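Local coordinates for cytosolic phospholipase A2 delta (Homo sapiens, PDB 5IZ5), which hydrolyses glycerophospholipids at the sn-2 position in a calcium-dependent manner, with a preference for linoleic acid at that position, at residues 199-204 against 209-214; 258-263 against 268-273; 430-435 against 580-585; 437-442 against 773-778. The protein carries 3 engineered substitutions. All coordinates share one frame; numbering follows the deposited sequence.

Contact 1: residues 199-204 against 209-214; sequences DTQTSF and SAFRFH
Gln201 supplies the hydrogen bond of this contact: its NE2 donates to Arg212 O at 2.9 Å, with an N-H...O angle of 152°. The acceptor lies close to the amide plane of Gln201, whereas the donor sits well above the carbonyl plane of Arg212 and uses neither lone pair. CG stands beside the backbone N (chi1 -67°) and the chain runs extended beyond it, which carries the amide across to the other strand. No backbone hydrogen bond crosses; strands 200-204 and 210-214 run antiparallel, but their axes stay 8.9 Å apart. That spacing fits two sheets facing each other in a beta sandwich, the C2-type fold expected here: Gln201 bonds through its backbone to Leu191 in one sheet, and Phe211 to Val170 in the other. The aromatic contacts differ in how the rings are met. Over the centre of the Phe213 ring, Gln201 NE2 hovers 3.3 Å above the plane, the amide and ring planes turned 53° apart. The Phe211 ring, by contrast, is touched at its edge and in plane, by Gln201 OE1 at 3.6 Å from CD1 and by Ser203 CB at 3.8 Å from CZ.

Contact 2: residues 258-263 against 268-273; sequences TMDVPA and GVRLQL
Val261 and Leu271 make the tight side of this contact: Val261 CG2 and Leu271 CD2 come to 3.5 Å, nearer than usual for two carbons. With CG1 anti to the backbone N (chi1 -177°), CG2 falls beside that N and is the branch that reaches across. Leu227 of strand 221-228 covers Val261, and Leu172 of strand 160-172 packs on Leu271, so these two side chains are buried, although Met259 on the same face is exposed. Between the faces run four backbone hydrogen bonds, two each in the Met259-Leu271 and Val261-Val269 pairs, the shortest being Val261 N to Val269 O at 2.7 Å. They tie strands 255-263 and 266-277 into an antiparallel beta hairpin at the border of a C2-type sandwich. The face bearing Thr258, Asp260, Arg270 and Gln272 is largely open to solvent, and its contacts are mainly polar instead of apolar. There the extended Arg270 bridges two residues of the partner strand: NH1 forms a salt bridge with Asp260 OD2 at 3.0 Å, carboxylate and guanidinium planes 45° apart, and Thr258 CG2 lies over one guanidinium face, 3.4 Å from NE.

Contact 3: residues 430-435 against 580-585; sequences DLWALV and ASWLQP. With SO4 (sulfate ion), chain M.
Trp582 NE1, the one polar atom of an indole that meets Trp432 at its far end, gives its hydrogen to Ser773 O. This bond satisfies a buried N-H and helps set the rotation of the ring about its CB-CG bond. The rest of the contact is apolar. Trp582 CG sits between the backbone N and the carbonyl carbon (chi1 77°), and from that position the benzo ring reaches toward helix 428-441. Its CH2 comes to 3.5 Å from Trp432 CZ3, the shortest approach of the pair. The six-membered rings are near parallel, their planes 26° apart, but with centroids 5.3 Å apart they have slid so far that they barely overlap; this is corner contact and not a full stack. Val435 CG1 adds a looser touch at 4.3 Å from Trp582 CE3. One face of the Trp582 ring is covered within its own segment by Leu583 CB, 3.9 Å above the plane. Trp432 is held in turn, for NE1 bonds to Ser532 OG and its ring stacks on Phe535. The side chain of Trp432 lies about 7 Å from that of Asp651, the probable proton acceptor, and about 8 Å from substrate-binding Gly335, which places the indole pair near the active site of a patatin-like phospholipase domain.

Contact 4: residues 437-442 against 773-778; sequences ESMLHG and SNMTYK. With SO4 (sulfate ion), chain M.
The CA atoms of Met439 and Met775 are 7.9 Å apart, the nearest approach of the two backbones, one in the last turn of helix 428-441 and the other in an irregular loop. Met439 makes the closest contact: its CE lies 3.3 Å from Met775 CB, tighter than usual for carbons, and 3.7 Å from Met775 CG. Its chain is extended through chi2 and turns only at chi3 (110°), which swings the methyl onto the base of the other side chain. Met775 is folded instead, bent at both chi2 and chi3, so that its own CE turns back toward the helix, 4.2 Å from Leu440 CD1. Trp582 forms a third wall, packing against both methionines, and Leu396 packs on Met775 from helix 386-397. The loop is shaped by an Asx turn: Asn774 OD1 accepts from Thr776 N at 3.0 Å, with a fairly straight N-H...O angle of 164°. Lys400 NZ holds Met775 O. Next to it, Thr776 OG1 points to a sulfate, probably from the crystallisation liquor, which is also bound by Ser399 OG and the backbone N of Lys400 and Leu401; the modelled oxygen separation is too short to be relied on. No polar bond joins the helix segment to the loop segment, so the contact rests on van der Waals contact of two methionines and Leu440; it is buried and apolar, with the side chain of Met775 about 6 Å from substrate-binding Gly335.

Overall arrangement
Contacts 1 and 2 come first along the chain, in the C2-type region, with centres 14 Å apart; they do not touch, but strands 210-216 and 266-277 both pair with strand 160-172. Contacts 3 and 4 lie in the catalytic domain, well removed from them: the centres of contacts 1 and 3 are 42 Å apart, those of contacts 2 and 4 61 Å. They share helix 428-441, their centres are 10 Å apart, and they meet directly through Trp582. Their segments alternate, so that the helix receives loop 580-585 and then, farther along the sequence, loop 773-778, and both loops approach one sulfate. The four contacts thus sample a beta-sandwich module and, separately, the surroundings of the phospholipase site.

Contact 1: residues 199-204 against 209-214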
loop_
_atom_site.group_PDB
_atom_site.type_symbol
_atom_site.label_atom_id
_atom_site.label_comp_id
_atom_site.label_asym_id
_atom_site.label_seq_id
_atom_site.Cartn_x
_atom_site.Cartn_y
_atom_site.Cartn_z
ATOM N N ASP B 199 -15.723 7.202 18.998
ATOM C CA ASP B 199 -15.779 8.541 19.595
ATOM C C ASP B 199 -17.192 8.940 20.034
ATOM O O ASP B 199 -17.470 9.044 21.234
ATOM C CB ASP B 199 -15.183 9.608 18.671
ATOM C CG ASP B 199 -15.114 10.963 19.333
ATOM O OD1 ASP B 199 -15.841 11.873 18.912
ATOM O OD2 ASP B 199 -14.353 11.111 20.305
ATOM N N THR B 200 -18.075 9.153 19.063
ATOM C CA THR B 200 -19.449 9.560 19.322
ATOM C C THR B 200 -20.396 8.726 18.489
ATOM O O THR B 200 -20.147 8.503 17.310
ATOM C CB THR B 200 -19.660 11.040 18.962
ATOM O OG1 THR B 200 -18.791 11.848 19.761
ATOM C CG2 THR B 200 -21.109 11.475 19.196
ATOM N N GLN B 201 -21.480 8.266 19.102
ATOM C CA GLN B 201 -22.520 7.545 18.388
ATOM C C GLN B 201 -23.882 8.104 18.782
ATOM O O GLN B 201 -24.177 8.277 19.971
ATOM C CB GLN B 201 -22.442 6.048 18.682
ATOM C CG GLN B 201 -21.181 5.394 18.134
ATOM C CD GLN B 201 -21.142 3.893 18.362
ATOM O OE1 GLN B 201 -21.960 3.155 17.821
ATOM N NE2 GLN B 201 -20.179 3.433 19.155
ATOM N N THR B 202 -24.698 8.403 17.777
ATOM C CA THR B 202 -26.024 8.958 17.996
ATOM C C THR B 202 -27.065 8.084 17.343
ATOM O O THR B 202 -26.771 7.332 16.411
ATOM C CB THR B 202 -26.166 10.362 17.400
ATOM O OG1 THR B 202 -26.109 10.283 15.972
ATOM C CG2 THR B 202 -25.069 11.274 17.912
ATOM N N SER B 203 -28.292 8.199 17.832
ATOM C CA SER B 203 -29.391 7.432 17.293
ATOM C C SER B 203 -30.725 7.863 17.872
ATOM O O SER B 203 -30.816 8.237 19.046
ATOM C CB SER B 203 -29.197 5.958 17.605
ATOM O OG SER B 203 -30.429 5.283 17.474
ATOM N N PHE B 204 -31.764 7.778 17.046
ATOM C CA PHE B 204 -33.125 7.977 17.516
ATOM C C PHE B 204 -33.584 6.748 18.289
ATOM O O PHE B 204 -33.081 5.646 18.084
ATOM C CB PHE B 204 -34.066 8.274 16.350
ATOM C CG PHE B 204 -33.789 9.590 15.683
ATOM C CD1 PHE B 204 -33.228 9.648 14.413
ATOM C CD2 PHE B 204 -34.073 10.776 16.340
ATOM C CE1 PHE B 204 -32.970 10.870 13.811
ATOM C CE2 PHE B 204 -33.817 11.999 15.746
ATOM C CZ PHE B 204 -33.264 12.047 14.479
ATOM N N SER B 209 -30.702 -0.071 18.582
ATOM C CA SER B 209 -30.864 -1.012 19.687
ATOM C C SER B 209 -29.603 -1.133 20.565
ATOM O O SER B 209 -29.694 -1.132 21.800
ATOM C CB SER B 209 -31.251 -2.388 19.122
ATOM O OG SER B 209 -30.131 -3.075 18.578
ATOM N N ALA B 210 -28.436 -1.235 19.926
ATOM C CA ALA B 210 -27.178 -1.553 20.620
ATOM C C ALA B 210 -25.993 -0.757 20.074
ATOM O O ALA B 210 -26.005 -0.322 18.922
ATOM C CB ALA B 210 -26.891 -3.044 20.513
ATOM N N PHE B 211 -24.971 -0.581 20.912
ATOM C CA PHE B 211 -23.765 0.156 20.539
ATOM C C PHE B 211 -22.513 -0.508 21.095
ATOM O O PHE B 211 -22.520 -1.036 22.208
ATOM C CB PHE B 211 -23.814 1.583 21.079
ATOM C CG PHE B 211 -25.061 2.325 20.717
ATOM C CD1 PHE B 211 -25.106 3.119 19.584
ATOM C CD2 PHE B 211 -26.198 2.222 21.509
ATOM C CE1 PHE B 211 -26.262 3.801 19.243
ATOM C CE2 PHE B 211 -27.356 2.896 21.173
ATOM C CZ PHE B 211 -27.390 3.690 20.039
ATOM N N ARG B 212 -21.438 -0.455 20.315
ATOM C CA ARG B 212 -20.142 -0.956 20.741
ATOM C C ARG B 212 -19.111 0.151 20.588
ATOM O O ARG B 212 -19.047 0.798 19.543
ATOM C CB ARG B 212 -19.754 -2.169 19.884
ATOM C CG ARG B 212 -18.294 -2.627 20.012
ATOM C CD ARG B 212 -18.112 -3.774 20.971
ATOM N NE ARG B 212 -18.807 -4.961 20.507
ATOM C CZ ARG B 212 -18.854 -6.093 21.200
ATOM N NH1 ARG B 212 -18.239 -6.196 22.378
ATOM N NH2 ARG B 212 -19.515 -7.128 20.713
ATOM N N PHE B 213 -18.316 0.366 21.634
ATOM C CA PHE B 213 -17.152 1.238 21.560
ATOM C C PHE B 213 -15.889 0.416 21.772
ATOM O O PHE B 213 -15.842 -0.453 22.649
ATOM C CB PHE B 213 -17.204 2.326 22.628
ATOM C CG PHE B 213 -18.271 3.361 22.400
ATOM C CD1 PHE B 213 -17.973 4.572 21.783
ATOM C CD2 PHE B 213 -19.566 3.139 22.831
ATOM C CE1 PHE B 213 -18.951 5.538 21.589
ATOM C CE2 PHE B 213 -20.550 4.099 22.642
ATOM C CZ PHE B 213 -20.242 5.300 22.019
ATOM N N HIS B 214 -14.863 0.714 20.979
ATOM C CA HIS B 214 -13.545 0.138 21.170
ATOM C C HIS B 214 -12.595 1.237 21.588
ATOM O O HIS B 214 -12.568 2.307 20.974
ATOM C CB HIS B 214 -13.055 -0.492 19.876
ATOM C CG HIS B 214 -13.955 -1.559 19.340
ATOM N ND1 HIS B 214 -15.075 -1.275 18.589
ATOM C CD2 HIS B 214 -13.896 -2.907 19.433
ATOM C CE1 HIS B 214 -15.666 -2.402 18.239
ATOM N NE2 HIS B 214 -14.973 -3.408 18.740
#

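Contact 2: residues 258-263 against 268-273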
loop_
_atom_site.group_PDB
_atom_site.type_symbol
_atom_site.label_atom_id
_atom_site.label_comp_id
_atom_site.label_asym_id
_atom_site.label_seq_id
_atom_site.Cartn_x
_atom_site.Cartn_y
_atom_site.Cartn_z
ATOM N N THR B 258 -26.302 -0.325 35.082
ATOM C CA THR B 258 -27.601 0.065 34.565
ATOM C C THR B 258 -27.832 1.486 35.012
ATOM O O THR B 258 -27.650 1.815 36.185
ATOM C CB THR B 258 -28.748 -0.785 35.130
ATOM O OG1 THR B 258 -28.422 -2.167 35.012
ATOM C CG2 THR B 258 -30.056 -0.497 34.382
ATOM N N MET B 259 -28.231 2.339 34.086
ATOM C CA MET B 259 -28.687 3.661 34.477
ATOM C C MET B 259 -29.790 4.165 33.576
ATOM O O MET B 259 -29.947 3.737 32.424
ATOM C CB MET B 259 -27.538 4.664 34.538
ATOM C CG MET B 259 -26.977 4.869 35.940
ATOM S SD MET B 259 -25.760 6.200 36.058
ATOM C CE MET B 259 -25.055 5.896 37.676
ATOM N N ASP B 260 -30.554 5.085 34.141
ATOM C CA ASP B 260 -31.695 5.652 33.471
ATOM C C ASP B 260 -31.315 7.043 32.976
ATOM O O ASP B 260 -31.035 7.933 33.772
ATOM C CB ASP B 260 -32.882 5.693 34.430
ATOM C CG ASP B 260 -33.290 4.306 34.916
ATOM O OD1 ASP B 260 -33.631 4.170 36.107
ATOM O OD2 ASP B 260 -33.260 3.346 34.118
ATOM N N VAL B 261 -31.290 7.210 31.655
ATOM C CA VAL B 261 -30.923 8.478 31.037
ATOM C C VAL B 261 -32.185 9.322 31.029
ATOM O O VAL B 261 -33.186 8.907 30.455
ATOM C CB VAL B 261 -30.418 8.293 29.586
ATOM C CG1 VAL B 261 -29.968 9.620 28.986
ATOM C CG2 VAL B 261 -29.274 7.302 29.545
ATOM N N PRO B 262 -32.146 10.506 31.656
ATOM C CA PRO B 262 -33.352 11.319 31.690
ATOM C C PRO B 262 -33.703 11.876 30.318
ATOM O O PRO B 262 -32.805 12.225 29.544
ATOM C CB PRO B 262 -32.976 12.454 32.638
ATOM C CG PRO B 262 -31.512 12.601 32.470
ATOM C CD PRO B 262 -30.996 11.208 32.252
ATOM N N ALA B 263 -35.002 11.940 30.027
ATOM C CA ALA B 263 -35.505 12.525 28.791
ATOM C C ALA B 263 -36.046 13.913 29.078
ATOM O O ALA B 263 -36.394 14.210 30.221
ATOM C CB ALA B 263 -36.608 11.654 28.219
ATOM N N GLY B 268 -37.202 8.561 32.446
ATOM C CA GLY B 268 -35.880 8.024 32.112
ATOM C C GLY B 268 -35.924 6.831 31.173
ATOM O O GLY B 268 -36.909 6.090 31.142
ATOM N N VAL B 269 -34.843 6.655 30.414
ATOM C CA VAL B 269 -34.698 5.542 29.477
ATOM C C VAL B 269 -33.576 4.667 30.006
ATOM O O VAL B 269 -32.493 5.165 30.310
ATOM C CB VAL B 269 -34.357 6.019 28.055
ATOM C CG1 VAL B 269 -34.056 4.834 27.147
ATOM C CG2 VAL B 269 -35.502 6.840 27.484
ATOM N N ARG B 270 -33.837 3.368 30.112
ATOM C CA ARG B 270 -32.932 2.453 30.795
ATOM C C ARG B 270 -31.894 1.888 29.831
ATOM O O ARG B 270 -32.252 1.227 28.858
ATOM C CB ARG B 270 -33.734 1.310 31.422
ATOM C CG ARG B 270 -32.975 0.476 32.445
ATOM C CD ARG B 270 -33.890 -0.567 33.075
ATOM N NE ARG B 270 -33.430 -1.006 34.391
ATOM C CZ ARG B 270 -33.602 -0.329 35.528
ATOM N NH1 ARG B 270 -34.223 0.850 35.539
ATOM N NH2 ARG B 270 -33.138 -0.831 36.669
ATOM N N LEU B 271 -30.616 2.155 30.101
ATOM C CA LEU B 271 -29.527 1.560 29.334
ATOM C C LEU B 271 -28.704 0.646 30.211
ATOM O O LEU B 271 -28.504 0.914 31.394
ATOM C CB LEU B 271 -28.610 2.632 28.736
ATOM C CG LEU B 271 -28.968 3.229 27.384
ATOM C CD1 LEU B 271 -30.425 3.082 27.006
ATOM C CD2 LEU B 271 -28.601 4.691 27.360
ATOM N N GLN B 272 -28.211 -0.426 29.603
ATOM C CA GLN B 272 -27.348 -1.374 30.280
ATOM C C GLN B 272 -26.006 -1.431 29.572
ATOM O O GLN B 272 -25.923 -1.682 28.369
ATOM C CB GLN B 272 -28.008 -2.748 30.338
ATOM C CG GLN B 272 -29.221 -2.758 31.253
ATOM C CD GLN B 272 -29.952 -4.086 31.280
ATOM O OE1 GLN B 272 -31.143 -4.169 30.963
ATOM N NE2 GLN B 272 -29.241 -5.134 31.656
ATOM N N LEU B 273 -24.933 -1.183 30.305
ATOM C CA LEU B 273 -23.644 -1.324 29.651
ATOM C C LEU B 273 -22.659 -2.191 30.413
ATOM O O LEU B 273 -22.642 -2.216 31.648
ATOM C CB LEU B 273 -23.040 0.013 29.187
ATOM C CG LEU B 273 -22.550 1.164 30.042
ATOM C CD1 LEU B 273 -23.648 1.743 30.912
ATOM C CD2 LEU B 273 -21.341 0.770 30.866
#

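Contact 3: residues 430-435 against 580-585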
loop_
_atom_site.group_PDB
_atom_site.type_symbol
_atom_site.label_atom_id
_atom_site.label_comp_id
_atom_site.label_asym_id
_atom_site.label_seq_id
_atom_site.Cartn_x
_atom_site.Cartn_y
_atom_site.Cartn_z
ATOM N N ASP B 430 -11.499 4.159 -9.902
ATOM C CA ASP B 430 -12.725 3.393 -10.041
ATOM C C ASP B 430 -13.195 3.351 -11.480
ATOM O O ASP B 430 -13.618 2.292 -11.951
ATOM C CB ASP B 430 -13.820 3.941 -9.130
ATOM C CG ASP B 430 -13.438 3.859 -7.673
ATOM O OD1 ASP B 430 -13.400 2.739 -7.130
ATOM O OD2 ASP B 430 -13.157 4.904 -7.069
ATOM N N LEU B 431 -13.103 4.474 -12.194
ATOM C CA LEU B 431 -13.524 4.475 -13.597
ATOM C C LEU B 431 -12.536 3.678 -14.432
ATOM O O LEU B 431 -12.928 2.935 -15.324
ATOM C CB LEU B 431 -13.638 5.890 -14.155
ATOM C CG LEU B 431 -14.091 5.963 -15.615
ATOM C CD1 LEU B 431 -15.453 5.313 -15.822
ATOM C CD2 LEU B 431 -14.120 7.407 -16.087
ATOM N N TRP B 432 -11.251 3.860 -14.151
ATOM C CA TRP B 432 -10.205 3.148 -14.870
ATOM C C TRP B 432 -10.366 1.637 -14.701
ATOM O O TRP B 432 -10.179 0.883 -15.657
ATOM C CB TRP B 432 -8.839 3.628 -14.405
ATOM C CG TRP B 432 -7.686 2.819 -14.888
ATOM C CD1 TRP B 432 -6.713 2.270 -14.117
ATOM C CD2 TRP B 432 -7.376 2.471 -16.245
ATOM N NE1 TRP B 432 -5.815 1.599 -14.903
ATOM C CE2 TRP B 432 -6.197 1.705 -16.215
ATOM C CE3 TRP B 432 -7.981 2.733 -17.484
ATOM C CZ2 TRP B 432 -5.601 1.203 -17.375
ATOM C CZ3 TRP B 432 -7.389 2.227 -18.640
ATOM C CH2 TRP B 432 -6.211 1.470 -18.575
ATOM N N ALA B 433 -10.781 1.213 -13.509
ATOM C CA ALA B 433 -11.054 -0.199 -13.253
ATOM C C ALA B 433 -12.080 -0.759 -14.217
ATOM O O ALA B 433 -11.868 -1.824 -14.797
ATOM C CB ALA B 433 -11.517 -0.402 -11.822
ATOM N N LEU B 434 -13.174 -0.027 -14.416
ATOM C CA LEU B 434 -14.274 -0.515 -15.249
ATOM C C LEU B 434 -13.911 -0.490 -16.730
ATOM O O LEU B 434 -14.249 -1.398 -17.484
ATOM C CB LEU B 434 -15.546 0.299 -15.000
ATOM C CG LEU B 434 -16.067 0.335 -13.558
ATOM C CD1 LEU B 434 -17.248 1.285 -13.447
ATOM C CD2 LEU B 434 -16.453 -1.052 -13.079
ATOM N N VAL B 435 -13.221 0.565 -17.137
ATOM C CA VAL B 435 -12.779 0.717 -18.509
ATOM C C VAL B 435 -11.718 -0.320 -18.878
ATOM O O VAL B 435 -11.810 -0.965 -19.924
ATOM C CB VAL B 435 -12.229 2.139 -18.714
ATOM C CG1 VAL B 435 -11.387 2.239 -19.979
ATOM C CG2 VAL B 435 -13.378 3.137 -18.726
ATOM N N ALA B 580 -3.580 7.705 -27.925
ATOM C CA ALA B 580 -4.193 6.439 -28.265
ATOM C C ALA B 580 -5.675 6.744 -28.414
ATOM O O ALA B 580 -6.161 7.728 -27.854
ATOM C CB ALA B 580 -3.959 5.421 -27.164
ATOM N N SER B 581 -6.396 5.913 -29.155
ATOM C CA SER B 581 -7.780 6.215 -29.496
ATOM C C SER B 581 -8.683 6.358 -28.276
ATOM O O SER B 581 -9.425 7.327 -28.174
ATOM C CB SER B 581 -8.362 5.127 -30.389
ATOM O OG SER B 581 -7.639 5.025 -31.600
ATOM N N TRP B 582 -8.630 5.378 -27.375
ATOM C CA TRP B 582 -9.509 5.352 -26.195
ATOM C C TRP B 582 -9.363 6.576 -25.288
ATOM O O TRP B 582 -10.307 6.965 -24.604
ATOM C CB TRP B 582 -9.248 4.080 -25.366
ATOM C CG TRP B 582 -8.005 4.135 -24.521
ATOM C CD1 TRP B 582 -6.737 3.820 -24.913
ATOM C CD2 TRP B 582 -7.912 4.529 -23.144
ATOM N NE1 TRP B 582 -5.859 4.001 -23.874
ATOM C CE2 TRP B 582 -6.553 4.432 -22.776
ATOM C CE3 TRP B 582 -8.843 4.959 -22.190
ATOM C CZ2 TRP B 582 -6.103 4.745 -21.492
ATOM C CZ3 TRP B 582 -8.390 5.270 -20.910
ATOM C CH2 TRP B 582 -7.034 5.160 -20.576
ATOM N N LEU B 583 -8.180 7.174 -25.311
ATOM C CA LEU B 583 -7.789 8.207 -24.366
ATOM C C LEU B 583 -8.162 9.646 -24.790
ATOM O O LEU B 583 -8.079 10.573 -23.978
ATOM C CB LEU B 583 -6.275 8.091 -24.153
ATOM C CG LEU B 583 -5.650 8.792 -22.955
ATOM C CD1 LEU B 583 -6.476 8.580 -21.695
ATOM C CD2 LEU B 583 -4.218 8.318 -22.753
ATOM N N GLN B 584 -8.590 9.833 -26.038
ATOM C CA GLN B 584 -8.761 11.179 -26.596
ATOM C C GLN B 584 -10.005 11.919 -26.080
ATOM O O GLN B 584 -11.018 11.293 -25.777
ATOM C CB GLN B 584 -8.792 11.114 -28.130
ATOM C CG GLN B 584 -7.493 10.672 -28.795
ATOM C CD GLN B 584 -6.319 11.611 -28.541
ATOM O OE1 GLN B 584 -6.491 12.825 -28.425
ATOM N NE2 GLN B 584 -5.115 11.050 -28.460
ATOM N N PRO B 585 -9.937 13.265 -26.012
ATOM C CA PRO B 585 -10.963 14.074 -25.332
ATOM C C PRO B 585 -12.372 14.083 -25.945
ATOM O O PRO B 585 -13.316 14.483 -25.262
ATOM C CB PRO B 585 -10.384 15.502 -25.371
ATOM C CG PRO B 585 -8.988 15.384 -25.879
ATOM C CD PRO B 585 -8.930 14.118 -26.670
HETATM S S SO4 M . -9.740 1.714 -31.848
HETATM O O1 SO4 M . -9.397 0.840 -32.995
HETATM O O2 SO4 M . -9.115 1.189 -30.613
HETATM O O3 SO4 M . -9.254 3.085 -32.111
HETATM O O4 SO4 M . -11.206 1.760 -31.674
#

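Contact 4: residues 437-442 against 773-778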
loop_
_atom_site.group_PDB
_atom_site.type_symbol
_atom_site.label_atom_id
_atom_site.label_comp_id
_atom_site.label_asym_id
_atom_site.label_seq_id
_atom_site.Cartn_x
_atom_site.Cartn_y
_atom_site.Cartn_z
ATOM N N GLU B 437 -11.248 -3.156 -17.398
ATOM C CA GLU B 437 -11.957 -4.430 -17.418
ATOM C C GLU B 437 -12.635 -4.663 -18.762
ATOM O O GLU B 437 -12.556 -5.756 -19.318
ATOM C CB GLU B 437 -12.999 -4.494 -16.298
ATOM C CG GLU B 437 -13.667 -5.852 -16.151
ATOM C CD GLU B 437 -14.670 -5.897 -15.015
ATOM O OE1 GLU B 437 -15.551 -5.015 -14.950
ATOM O OE2 GLU B 437 -14.575 -6.814 -14.176
ATOM N N SER B 438 -13.313 -3.634 -19.262
ATOM C CA SER B 438 -13.971 -3.685 -20.572
ATOM C C SER B 438 -12.982 -3.946 -21.727
ATOM O O SER B 438 -13.294 -4.683 -22.667
ATOM C CB SER B 438 -14.755 -2.377 -20.823
ATOM O OG SER B 438 -16.019 -2.398 -20.183
ATOM N N MET B 439 -11.795 -3.350 -21.655
ATOM C CA MET B 439 -10.806 -3.496 -22.723
ATOM C C MET B 439 -10.162 -4.881 -22.719
ATOM O O MET B 439 -9.953 -5.475 -23.781
ATOM C CB MET B 439 -9.731 -2.412 -22.611
ATOM C CG MET B 439 -10.270 -1.011 -22.845
ATOM S SD MET B 439 -9.020 0.264 -22.606
ATOM C CE MET B 439 -8.798 0.795 -24.284
ATOM N N LEU B 440 -9.861 -5.386 -21.527
ATOM C CA LEU B 440 -9.217 -6.691 -21.372
ATOM C C LEU B 440 -10.186 -7.856 -21.587
ATOM O O LEU B 440 -9.789 -8.895 -22.118
ATOM C CB LEU B 440 -8.566 -6.799 -19.984
ATOM C CG LEU B 440 -7.093 -6.399 -19.811
ATOM C CD1 LEU B 440 -6.653 -5.281 -20.744
ATOM C CD2 LEU B 440 -6.813 -6.033 -18.356
ATOM N N HIS B 441 -11.437 -7.693 -21.155
ATOM C CA HIS B 441 -12.424 -8.784 -21.226
ATOM C C HIS B 441 -13.766 -8.530 -21.899
ATOM O O HIS B 441 -14.488 -9.486 -22.166
ATOM C CB HIS B 441 -12.716 -9.307 -19.818
ATOM C CG HIS B 441 -11.501 -9.453 -18.955
ATOM N ND1 HIS B 441 -10.704 -10.576 -18.976
ATOM C CD2 HIS B 441 -10.954 -8.622 -18.036
ATOM C CE1 HIS B 441 -9.719 -10.431 -18.108
ATOM N NE2 HIS B 441 -9.849 -9.254 -17.523
ATOM N N GLY B 442 -14.134 -7.279 -22.142
ATOM C CA GLY B 442 -15.444 -6.976 -22.723
ATOM C C GLY B 442 -16.655 -7.343 -21.873
ATOM O O GLY B 442 -17.786 -7.289 -22.354
ATOM N N SER B 773 0.352 4.269 -23.761
ATOM C CA SER B 773 -1.093 4.418 -23.709
ATOM C C SER B 773 -1.846 3.674 -24.797
ATOM O O SER B 773 -3.055 3.594 -24.713
ATOM C CB SER B 773 -1.487 5.888 -23.703
ATOM O OG SER B 773 -1.047 6.502 -22.501
ATOM N N ASN B 774 -1.168 3.146 -25.817
ATOM C CA ASN B 774 -1.875 2.438 -26.879
ATOM C C ASN B 774 -2.485 1.152 -26.346
ATOM O O ASN B 774 -1.790 0.324 -25.767
ATOM C CB ASN B 774 -0.960 2.133 -28.069
ATOM C CG ASN B 774 -1.712 1.537 -29.248
ATOM O OD1 ASN B 774 -2.940 1.605 -29.320
ATOM N ND2 ASN B 774 -0.975 0.955 -30.186
ATOM N N MET B 775 -3.789 1.010 -26.553
ATOM C CA MET B 775 -4.542 -0.149 -26.100
ATOM C C MET B 775 -5.177 -0.903 -27.274
ATOM O O MET B 775 -6.040 -1.757 -27.071
ATOM C CB MET B 775 -5.619 0.302 -25.099
ATOM C CG MET B 775 -5.097 0.640 -23.702
ATOM S SD MET B 775 -4.416 -0.761 -22.774
ATOM C CE MET B 775 -5.584 -2.064 -23.147
ATOM N N THR B 776 -4.749 -0.590 -28.495
ATOM C CA THR B 776 -5.228 -1.277 -29.691
ATOM C C THR B 776 -4.039 -1.758 -30.514
ATOM O O THR B 776 -3.312 -0.956 -31.094
ATOM C CB THR B 776 -6.114 -0.368 -30.557
ATOM O OG1 THR B 776 -7.079 0.285 -29.724
ATOM C CG2 THR B 776 -6.833 -1.183 -31.634
ATOM N N TYR B 777 -3.836 -3.072 -30.526
ATOM C CA TYR B 777 -2.753 -3.700 -31.273
ATOM C C TYR B 777 -3.359 -4.471 -32.432
ATOM O O TYR B 777 -4.231 -5.310 -32.223
ATOM C CB TYR B 777 -1.992 -4.691 -30.384
ATOM C CG TYR B 777 -0.997 -4.109 -29.395
ATOM C CD1 TYR B 777 -0.007 -4.914 -28.845
ATOM C CD2 TYR B 777 -1.033 -2.771 -29.013
ATOM C CE1 TYR B 777 0.909 -4.409 -27.938
ATOM C CE2 TYR B 777 -0.116 -2.260 -28.108
ATOM C CZ TYR B 777 0.850 -3.086 -27.570
ATOM O OH TYR B 777 1.761 -2.579 -26.671
ATOM N N LYS B 778 -2.906 -4.188 -33.651
ATOM C CA LYS B 778 -3.205 -5.058 -34.788
ATOM C C LYS B 778 -2.597 -6.418 -34.483
ATOM O O LYS B 778 -1.494 -6.490 -33.941
ATOM C CB LYS B 778 -2.610 -4.494 -36.074
ATOM C CG LYS B 778 -3.289 -3.225 -36.560
ATOM C CD LYS B 778 -2.349 -2.339 -37.368
ATOM C CE LYS B 778 -1.861 -3.026 -38.635
ATOM N NZ LYS B 778 -1.174 -2.063 -39.538
HETATM S S SO4 M . -9.740 1.714 -31.848
HETATM O O1 SO4 M . -9.397 0.840 -32.995
HETATM O O2 SO4 M . -9.115 1.189 -30.613
HETATM O O3 SO4 M . -9.254 3.085 -32.111
HETATM O O4 SO4 M . -11.206 1.760 -31.674
#